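Local coordinates for protein bifunctional cytochrome P450/NADPH--P450 reductase (Deinococcus aerius, PDB 7F3H) that catalyses NADPH-dependent hydroxylation as a self-sufficient cytochrome P450, the haem domain probably receiving electrons from a reductase fused to it, at residues Glu221-Arg226 with Asp235-Met240; His104-Pro109 with Glu250-Glu255; Ala291-Glu296 with Pro319-Glu324. All coordinates share one frame; numbering follows the deposited sequence.

Contact 1. Residues Glu221-Arg226 with Asp235-Met240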
loop_
_atom_site.group_PDB
_atom_site.type_symbol
_atom_site.label_atom_id
_atom_site.label_comp_id
_atom_site.label_asym_id
_atom_site.label_seq_id
_atom_site.Cartn_x
_atom_site.Cartn_y
_atom_site.Cartn_z
ATOM N N GLU A 221 3.407 -25.394 7.300
ATOM C CA GLU A 221 3.996 -26.515 6.618
ATOM C C GLU A 221 5.343 -26.121 5.999
ATOM O O GLU A 221 6.386 -26.729 6.304
ATOM C CB GLU A 221 2.801 -26.859 5.722
ATOM C CG GLU A 221 2.354 -27.909 4.745
ATOM C CD GLU A 221 2.791 -27.806 3.210
ATOM O OE1 GLU A 221 3.177 -26.658 2.695
ATOM O OE2 GLU A 221 2.614 -28.887 2.450
ATOM N N VAL A 222 5.370 -25.014 5.266
ATOM C CA VAL A 222 6.640 -24.498 4.756
ATOM C C VAL A 222 7.625 -24.278 5.907
ATOM O O VAL A 222 8.820 -24.625 5.808
ATOM C CB VAL A 222 6.411 -23.196 3.953
ATOM C CG1 VAL A 222 7.680 -22.307 3.790
ATOM C CG2 VAL A 222 5.720 -23.525 2.672
ATOM N N ILE A 223 7.151 -23.724 7.020
ATOM C CA ILE A 223 8.039 -23.401 8.151
ATOM C C ILE A 223 8.623 -24.650 8.796
ATOM O O ILE A 223 9.835 -24.732 9.026
ATOM C CB ILE A 223 7.301 -22.540 9.204
ATOM C CG1 ILE A 223 7.276 -21.090 8.791
ATOM C CG2 ILE A 223 7.978 -22.657 10.553
ATOM C CD1 ILE A 223 6.190 -20.285 9.537
ATOM N N ARG A 224 7.783 -25.653 9.082
ATOM C CA ARG A 224 8.301 -26.795 9.857
ATOM C C ARG A 224 9.390 -27.431 8.981
ATOM O O ARG A 224 10.259 -28.218 9.430
ATOM C CB ARG A 224 7.291 -27.917 10.079
ATOM C CG ARG A 224 7.048 -29.036 9.122
ATOM C CD ARG A 224 5.857 -29.566 9.725
ATOM N NE ARG A 224 4.702 -28.785 9.250
ATOM C CZ ARG A 224 3.536 -28.525 9.778
ATOM N NH1 ARG A 224 3.269 -28.670 11.047
ATOM N NH2 ARG A 224 2.638 -27.990 8.957
ATOM N N GLU A 225 9.254 -27.142 7.679
ATOM C CA GLU A 225 9.593 -28.168 6.799
ATOM C C GLU A 225 10.775 -27.621 6.040
ATOM O O GLU A 225 11.525 -28.490 5.389
ATOM C CB GLU A 225 8.212 -28.425 6.177
ATOM C CG GLU A 225 7.793 -29.607 5.348
ATOM C CD GLU A 225 8.166 -30.886 6.064
ATOM O OE1 GLU A 225 8.584 -30.990 7.206
ATOM O OE2 GLU A 225 7.233 -31.632 5.695
ATOM N N ARG A 226 11.091 -26.389 6.305
ATOM C CA ARG A 226 12.350 -25.627 6.332
ATOM C C ARG A 226 13.195 -25.777 7.634
ATOM O O ARG A 226 14.435 -25.681 7.610
ATOM C CB ARG A 226 12.024 -24.177 6.186
ATOM C CG ARG A 226 13.066 -23.292 5.670
ATOM C CD ARG A 226 13.039 -23.410 4.161
ATOM N NE ARG A 226 14.015 -22.506 3.566
ATOM C CZ ARG A 226 13.770 -21.246 3.221
ATOM N NH1 ARG A 226 14.724 -20.512 2.663
ATOM N NH2 ARG A 226 12.565 -20.726 3.408
ATOM N N ASP A 235 15.923 -15.916 1.758
ATOM C CA ASP A 235 14.619 -15.266 1.842
ATOM C C ASP A 235 14.353 -14.718 3.253
ATOM O O ASP A 235 15.077 -15.006 4.217
ATOM C CB ASP A 235 13.522 -16.239 1.397
ATOM C CG ASP A 235 13.312 -17.401 2.373
ATOM O OD1 ASP A 235 14.279 -17.820 3.031
ATOM O OD2 ASP A 235 12.182 -17.929 2.459
ATOM N N LEU A 236 13.256 -13.952 3.364
ATOM C CA LEU A 236 12.881 -13.342 4.644
ATOM C C LEU A 236 12.602 -14.386 5.714
ATOM O O LEU A 236 12.983 -14.197 6.873
ATOM C CB LEU A 236 11.650 -12.455 4.474
ATOM C CG LEU A 236 11.913 -11.042 3.983
ATOM C CD1 LEU A 236 10.592 -10.384 3.708
ATOM C CD2 LEU A 236 12.687 -10.273 5.007
ATOM N N LEU A 237 11.904 -15.472 5.353
ATOM C CA LEU A 237 11.677 -16.588 6.277
ATOM C C LEU A 237 12.987 -17.150 6.835
ATOM O O LEU A 237 13.102 -17.393 8.044
ATOM C CB LEU A 237 10.881 -17.692 5.576
ATOM C CG LEU A 237 10.697 -18.980 6.368
ATOM C CD1 LEU A 237 10.154 -18.650 7.736
ATOM C CD2 LEU A 237 9.772 -19.937 5.645
ATOM N N GLY A 238 13.958 -17.430 5.963
ATOM C CA GLY A 238 15.243 -17.921 6.432
ATOM C C GLY A 238 15.888 -17.004 7.453
ATOM O O GLY A 238 16.543 -17.461 8.393
ATOM N N LEU A 239 15.693 -15.696 7.293
ATOM C CA LEU A 239 16.214 -14.731 8.251
ATOM C C LEU A 239 15.442 -14.792 9.557
ATOM O O LEU A 239 16.038 -14.698 10.638
ATOM C CB LEU A 239 16.174 -13.323 7.641
ATOM C CG LEU A 239 16.688 -12.144 8.482
ATOM C CD1 LEU A 239 17.348 -11.066 7.634
ATOM C CD2 LEU A 239 15.530 -11.515 9.247
ATOM N N MET A 240 14.115 -14.941 9.482
ATOM C CA MET A 240 13.341 -14.986 10.717
ATOM C C MET A 240 13.555 -16.287 11.481
ATOM O O MET A 240 13.262 -16.335 12.684
ATOM C CB MET A 240 11.846 -14.797 10.415
ATOM C CG MET A 240 11.462 -13.439 9.837
ATOM S SD MET A 240 9.671 -13.075 9.805
ATOM C CE MET A 240 9.268 -13.895 8.243
#

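Contact 2. Residues His104-Pro109 with Glu250-Glu255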
loop_
_atom_site.group_PDB
_atom_site.type_symbol
_atom_site.label_atom_id
_atom_site.label_comp_id
_atom_site.label_asym_id
_atom_site.label_seq_id
_atom_site.Cartn_x
_atom_site.Cartn_y
_atom_site.Cartn_z
ATOM N N HIS A 104 10.059 -5.975 14.731
ATOM C CA HIS A 104 10.539 -4.717 14.175
ATOM C C HIS A 104 12.064 -4.704 14.131
ATOM O O HIS A 104 12.676 -4.504 13.069
ATOM C CB HIS A 104 9.980 -3.554 15.017
ATOM C CG HIS A 104 10.478 -2.202 14.600
ATOM N ND1 HIS A 104 10.203 -1.653 13.363
ATOM C CD2 HIS A 104 11.251 -1.298 15.250
ATOM C CE1 HIS A 104 10.774 -0.465 13.276
ATOM N NE2 HIS A 104 11.420 -0.229 14.405
ATOM N N ARG A 105 12.702 -4.939 15.285
ATOM C CA ARG A 105 14.158 -4.868 15.330
ATOM C C ARG A 105 14.801 -5.976 14.505
ATOM O O ARG A 105 15.855 -5.762 13.910
ATOM C CB ARG A 105 14.628 -4.894 16.772
ATOM C CG ARG A 105 14.202 -3.643 17.550
ATOM C CD ARG A 105 14.756 -3.705 18.949
ATOM N NE ARG A 105 14.217 -4.815 19.747
ATOM C CZ ARG A 105 13.145 -4.715 20.531
ATOM N NH1 ARG A 105 12.487 -3.558 20.608
ATOM N NH2 ARG A 105 12.733 -5.764 21.246
ATOM N N ILE A 106 14.188 -7.160 14.440
ATOM C CA ILE A 106 14.745 -8.230 13.615
ATOM C C ILE A 106 14.636 -7.887 12.126
ATOM O O ILE A 106 15.596 -8.051 11.360
ATOM C CB ILE A 106 14.066 -9.575 13.939
ATOM C CG1 ILE A 106 14.488 -10.062 15.337
ATOM C CG2 ILE A 106 14.403 -10.616 12.857
ATOM C CD1 ILE A 106 13.955 -11.433 15.708
ATOM N N LEU A 107 13.474 -7.399 11.696
ATOM C CA LEU A 107 13.185 -7.287 10.267
ATOM C C LEU A 107 13.706 -6.002 9.610
ATOM O O LEU A 107 14.059 -6.071 8.424
ATOM C CB LEU A 107 11.676 -7.421 10.017
ATOM C CG LEU A 107 11.109 -8.851 10.164
ATOM C CD1 LEU A 107 9.587 -8.866 10.069
ATOM C CD2 LEU A 107 11.736 -9.858 9.198
ATOM N N LEU A 108 13.820 -4.855 10.332
ATOM C CA LEU A 108 14.366 -3.631 9.722
ATOM C C LEU A 108 15.618 -3.829 8.893
ATOM O O LEU A 108 15.675 -3.292 7.773
ATOM C CB LEU A 108 14.711 -2.510 10.719
ATOM C CG LEU A 108 13.676 -1.496 11.158
ATOM C CD1 LEU A 108 14.217 -0.584 12.250
ATOM C CD2 LEU A 108 13.421 -0.658 9.873
ATOM N N PRO A 109 16.657 -4.513 9.366
ATOM C CA PRO A 109 17.846 -4.636 8.518
ATOM C C PRO A 109 17.559 -5.392 7.248
ATOM O O PRO A 109 18.194 -5.110 6.227
ATOM C CB PRO A 109 18.818 -5.420 9.419
ATOM C CG PRO A 109 18.348 -5.155 10.799
ATOM C CD PRO A 109 16.866 -5.110 10.699
ATOM N N GLU A 250 16.155 -13.064 21.929
ATOM C CA GLU A 250 15.161 -14.065 21.566
ATOM C C GLU A 250 14.934 -14.138 20.059
ATOM O O GLU A 250 15.057 -13.144 19.345
ATOM C CB GLU A 250 13.836 -13.729 22.261
ATOM C CG GLU A 250 13.924 -13.763 23.795
ATOM C CD GLU A 250 12.623 -13.372 24.481
ATOM O OE1 GLU A 250 11.544 -13.760 23.985
ATOM O OE2 GLU A 250 12.683 -12.685 25.525
ATOM N N ARG A 251 14.593 -15.336 19.581
ATOM C CA ARG A 251 14.140 -15.515 18.211
ATOM C C ARG A 251 12.627 -15.333 18.143
ATOM O O ARG A 251 11.929 -15.296 19.167
ATOM C CB ARG A 251 14.520 -16.894 17.668
ATOM C CG ARG A 251 15.977 -17.052 17.262
ATOM C CD ARG A 251 16.255 -18.409 16.626
ATOM N NE ARG A 251 16.175 -19.499 17.604
ATOM C CZ ARG A 251 15.137 -20.332 17.743
ATOM N NH1 ARG A 251 14.070 -20.230 16.950
ATOM N NH2 ARG A 251 15.172 -21.289 18.672
ATOM N N LEU A 252 12.117 -15.184 16.922
ATOM C CA LEU A 252 10.679 -15.133 16.750
ATOM C C LEU A 252 10.126 -16.545 16.890
ATOM O O LEU A 252 10.748 -17.501 16.420
ATOM C CB LEU A 252 10.333 -14.538 15.382
ATOM C CG LEU A 252 10.644 -13.054 15.154
ATOM C CD1 LEU A 252 10.106 -12.637 13.819
ATOM C CD2 LEU A 252 10.031 -12.186 16.224
ATOM N N SER A 253 8.976 -16.681 17.568
ATOM C CA SER A 253 8.230 -17.941 17.591
ATOM C C SER A 253 7.778 -18.343 16.191
ATOM O O SER A 253 7.663 -17.516 15.278
ATOM C CB SER A 253 7.013 -17.858 18.504
ATOM O OG SER A 253 5.937 -17.184 17.879
ATOM N N ASP A 254 7.419 -19.624 16.054
ATOM C CA ASP A 254 6.933 -20.115 14.763
ATOM C C ASP A 254 5.578 -19.495 14.429
ATOM O O ASP A 254 5.335 -19.098 13.279
ATOM C CB ASP A 254 6.850 -21.650 14.769
ATOM C CG ASP A 254 8.229 -22.354 14.614
ATOM O OD1 ASP A 254 9.254 -21.750 14.188
ATOM O OD2 ASP A 254 8.265 -23.560 14.919
ATOM N N GLU A 255 4.708 -19.362 15.438
ATOM C CA GLU A 255 3.423 -18.708 15.232
ATOM C C GLU A 255 3.637 -17.298 14.695
ATOM O O GLU A 255 3.057 -16.904 13.676
ATOM C CB GLU A 255 2.663 -18.603 16.557
ATOM C CG GLU A 255 1.194 -18.366 16.391
ATOM C CD GLU A 255 0.522 -17.882 17.645
ATOM O OE1 GLU A 255 1.228 -17.364 18.514
ATOM O OE2 GLU A 255 -0.706 -18.060 17.795
#

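Contact 3. Residues Ala291-Glu296 with Pro319-Glu324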
loop_
_atom_site.group_PDB
_atom_site.type_symbol
_atom_site.label_atom_id
_atom_site.label_comp_id
_atom_site.label_asym_id
_atom_site.label_seq_id
_atom_site.Cartn_x
_atom_site.Cartn_y
_atom_site.Cartn_z
ATOM N N ALA A 291 6.790 10.100 -21.980
ATOM C CA ALA A 291 7.864 10.251 -22.965
ATOM C C ALA A 291 9.223 10.301 -22.281
ATOM O O ALA A 291 10.177 9.634 -22.707
ATOM C CB ALA A 291 7.642 11.503 -23.828
ATOM N N GLN A 292 9.318 11.111 -21.220
ATOM C CA GLN A 292 10.568 11.217 -20.458
ATOM C C GLN A 292 10.983 9.871 -19.880
ATOM O O GLN A 292 12.173 9.526 -19.861
ATOM C CB GLN A 292 10.410 12.212 -19.310
ATOM C CG GLN A 292 10.249 13.671 -19.692
ATOM C CD GLN A 292 9.952 14.520 -18.458
ATOM O OE1 GLN A 292 8.807 14.893 -18.198
ATOM N NE2 GLN A 292 10.987 14.795 -17.674
ATOM N N ALA A 293 10.009 9.093 -19.395
ATOM C CA ALA A 293 10.336 7.775 -18.844
ATOM C C ALA A 293 10.822 6.803 -19.932
ATOM O O ALA A 293 11.741 5.996 -19.699
ATOM C CB ALA A 293 9.133 7.211 -18.095
ATOM N N TYR A 294 10.184 6.815 -21.102
ATOM C CA TYR A 294 10.694 6.016 -22.211
ATOM C C TYR A 294 12.142 6.402 -22.553
ATOM O O TYR A 294 12.979 5.540 -22.869
ATOM C CB TYR A 294 9.794 6.183 -23.427
ATOM C CG TYR A 294 8.555 5.292 -23.522
ATOM C CD1 TYR A 294 8.640 3.912 -23.394
ATOM C CD2 TYR A 294 7.314 5.842 -23.862
ATOM C CE1 TYR A 294 7.505 3.111 -23.546
ATOM C CE2 TYR A 294 6.213 5.076 -24.019
ATOM C CZ TYR A 294 6.293 3.715 -23.865
ATOM O OH TYR A 294 5.139 2.976 -24.037
ATOM N N ALA A 295 12.435 7.703 -22.547
ATOM C CA ALA A 295 13.796 8.170 -22.813
ATOM C C ALA A 295 14.791 7.613 -21.790
ATOM O O ALA A 295 15.899 7.188 -22.147
ATOM C CB ALA A 295 13.825 9.702 -22.826
ATOM N N GLU A 296 14.434 7.668 -20.504
ATOM C CA GLU A 296 15.300 7.117 -19.459
ATOM C C GLU A 296 15.552 5.622 -19.685
ATOM O O GLU A 296 16.701 5.151 -19.635
ATOM C CB GLU A 296 14.667 7.394 -18.097
ATOM C CG GLU A 296 15.245 6.657 -16.937
ATOM C CD GLU A 296 14.944 7.362 -15.609
ATOM O OE1 GLU A 296 15.738 8.251 -15.189
ATOM O OE2 GLU A 296 13.908 7.032 -14.982
ATOM N N PRO A 319 11.676 6.849 -10.474
ATOM C CA PRO A 319 11.447 7.147 -9.054
ATOM C C PRO A 319 10.610 8.399 -8.811
ATOM O O PRO A 319 9.731 8.397 -7.942
ATOM C CB PRO A 319 12.874 7.312 -8.504
ATOM C CG PRO A 319 13.725 6.526 -9.399
ATOM C CD PRO A 319 13.111 6.630 -10.754
ATOM N N ARG A 320 10.880 9.501 -9.517
ATOM C CA ARG A 320 10.125 10.716 -9.214
ATOM C C ARG A 320 8.675 10.592 -9.672
ATOM O O ARG A 320 7.756 11.089 -8.996
ATOM C CB ARG A 320 10.828 11.899 -9.847
ATOM C CG ARG A 320 12.116 12.280 -9.105
ATOM C CD ARG A 320 12.707 13.585 -9.636
ATOM N NE ARG A 320 13.321 13.433 -10.951
ATOM C CZ ARG A 320 12.983 14.117 -12.049
ATOM N NH1 ARG A 320 11.998 15.025 -12.021
ATOM N NH2 ARG A 320 13.646 13.898 -13.188
ATOM N N ILE A 321 8.449 9.862 -10.762
ATOM C CA ILE A 321 7.091 9.512 -11.167
ATOM C C ILE A 321 6.368 8.824 -10.029
ATOM O O ILE A 321 5.215 9.145 -9.728
ATOM C CB ILE A 321 7.108 8.592 -12.405
ATOM C CG1 ILE A 321 7.414 9.386 -13.668
ATOM C CG2 ILE A 321 5.787 7.845 -12.519
ATOM C CD1 ILE A 321 7.780 8.493 -14.813
ATOM N N LEU A 322 7.031 7.841 -9.411
ATOM C CA LEU A 322 6.376 7.072 -8.357
ATOM C C LEU A 322 6.081 7.949 -7.145
ATOM O O LEU A 322 4.980 7.874 -6.577
ATOM C CB LEU A 322 7.220 5.854 -7.972
ATOM C CG LEU A 322 7.216 4.657 -8.945
ATOM C CD1 LEU A 322 8.188 3.552 -8.487
ATOM C CD2 LEU A 322 5.818 4.054 -9.097
ATOM N N ASP A 323 7.033 8.816 -6.770
ATOM C CA ASP A 323 6.828 9.742 -5.657
ATOM C C ASP A 323 5.579 10.599 -5.886
ATOM O O ASP A 323 4.705 10.708 -5.008
ATOM C CB ASP A 323 8.063 10.637 -5.481
ATOM C CG ASP A 323 9.293 9.891 -4.925
ATOM O OD1 ASP A 323 9.146 8.842 -4.257
ATOM O OD2 ASP A 323 10.428 10.380 -5.147
ATOM N N GLU A 324 5.450 11.179 -7.096
ATOM C CA GLU A 324 4.290 12.014 -7.407
ATOM C C GLU A 324 3.002 11.186 -7.569
ATOM O O GLU A 324 1.907 11.659 -7.214
ATOM C CB GLU A 324 4.592 12.866 -8.655
ATOM C CG GLU A 324 3.524 13.883 -9.110
ATOM C CD GLU A 324 3.268 15.064 -8.156
ATOM O OE1 GLU A 324 3.695 15.022 -6.972
ATOM O OE2 GLU A 324 2.609 16.037 -8.613
HETATM O O HOH W 1 12.324 16.172 -15.124
#

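Contact 1. Residues Glu221-Arg226 with Asp235-Met240
R226 and D235 meet in a two-pronged, end-on salt bridge, a good illustration of how one carboxylate can serve two helices at once. The straighter prong runs from R226 NH2 to D235 OD2 at 3.0 Å, with an N-H...O angle of 173°; it lies in the guanidinium plane and arrives on the syn side of the acid. The other joins R226 NH1 to D235 OD1 at 2.8 Å but comes from above the carboxylate plane; the two flat groups are turned 37° against each other. D235 OD1 also accepts from G238 N (3.0 Å), the N-cap bond of helix 236-242, and the two donors reach it from opposite faces. Beside the ion pair, L237 forms the apolar half of the contact. It points its CB toward helix 199-227, and a chi1 of 174° swings CG away from the backbone N, so that L237 CD2 packs 3.7 Å from V222 CG1 and L237 CD1 lies 3.9 Å from I223 CG1. The same CD2 approaches R226 NH2 obliquely. Further out, I257 of helix 254-285 touches both I223 and L237, and backbone bonds tie L236 to S159 and L237 to G160. These helices are G and H of the P450 fold, and the bridge ties them together across the short connection between them. With an alanine in place of D235, the R226 guanidinium would probably lose its counter-charge here and the G238 N-H its cap. Facing an arginine and the start of a helix, the buried D235 carboxylate is likely to be stabilised in its charged form.

Contact 2. Residues His104-Pro109 with Glu250-Glu255
I106 and L252 make a small, purely apolar contact, tip to tip, between the late part of the C helix (98-107) and the loop leading into the long helix 254-285 that runs through the P450 fold. The methyl I106 CD1 does the touching: it lies 3.7 Å from L252 CG and 4.0 Å from L252 CD2. An extended chi2 (-176°) carries that methyl outward from the helix, and I106 CD1 also passes 4.2 Å from the backbone oxygen E250 O. Both side chains are buried, though the loop around L252 is otherwise polar. There the attachment is ionic, because K102, one turn earlier on the C helix, pairs through NZ with E250 OE1 and also donates to R251 O. Just beyond, S253 is the N-cap of helix 254-285, its OG accepting from N256 N, while D254 forms a salt bridge with R227. Helix 236-242 lies against both partners, L239 resting on I106 and M240 on L252, and I257 in the first turns of helix 254-285 packs on L252 as well.

Contact 3. Residues Ala291-Glu296 with Pro319-Glu324
At the edge of the R320 guanidinium, and in its plane, sits a water that joins it to Q292 on the facing helix. R320 NH2 donates to this water at 3.3 Å, and Q292 NE2 adds a weak bond of 3.2 Å to the same water, a thin polar link between side chains that do not themselves touch. The arginine has firmer partners, NH2 pairing with D316 and NH1 with D380. The carboxylate of E296 is a second flat group at this contact. It faces the beginning of helix 317-329, where OE1 accepts from the backbone nitrogens of D316 and V317 and OE2 from that of I318. Three N-H groups at a helix start would be expected to favour the charged acid, and the grip brings E296 OE2 within 4.3 Å of P319 CD. The two elements are helices J (287-300) and K (317-329) of the P450 fold. K carries the ExxR motif, and its E324 binds both R327 and R381, the glutamate-arginine-arginine network characteristic of the family. The direct apolar touch is A293 CB against I321 CD1 at 3.8 Å. I321 gets there with CG1 anti to its carbonyl carbon (chi1 -76°) and a nearly extended chi2 of 165°, which sends a single methyl to the small alanine. V317, on helix 317-329, also touches A293, and L283 of helix 254-285 packs against I321.

Contacts 1 and 2 are neighbours, their centres 12 Å apart, and contact 1 is nested within the chain loop that contact 2 closes. They share surroundings: M240 CG reaches L107 CD2 at 3.6 Å, so helix 236-242, part of contact 1, also packs on contact 2. Contact 3 stands apart, about 36 Å from contact 2 between centres, on helices J and K. All three are largely buried, yet differently bonded. Contact 1 combines a direct ion pair with apolar packing, between its two segments contact 2 is apolar, and contact 3 adds a water link to one methyl touch. Helix 254-285 begins in contact 2 and packs against I223 and L237 of contact 1 and I321 of contact 3.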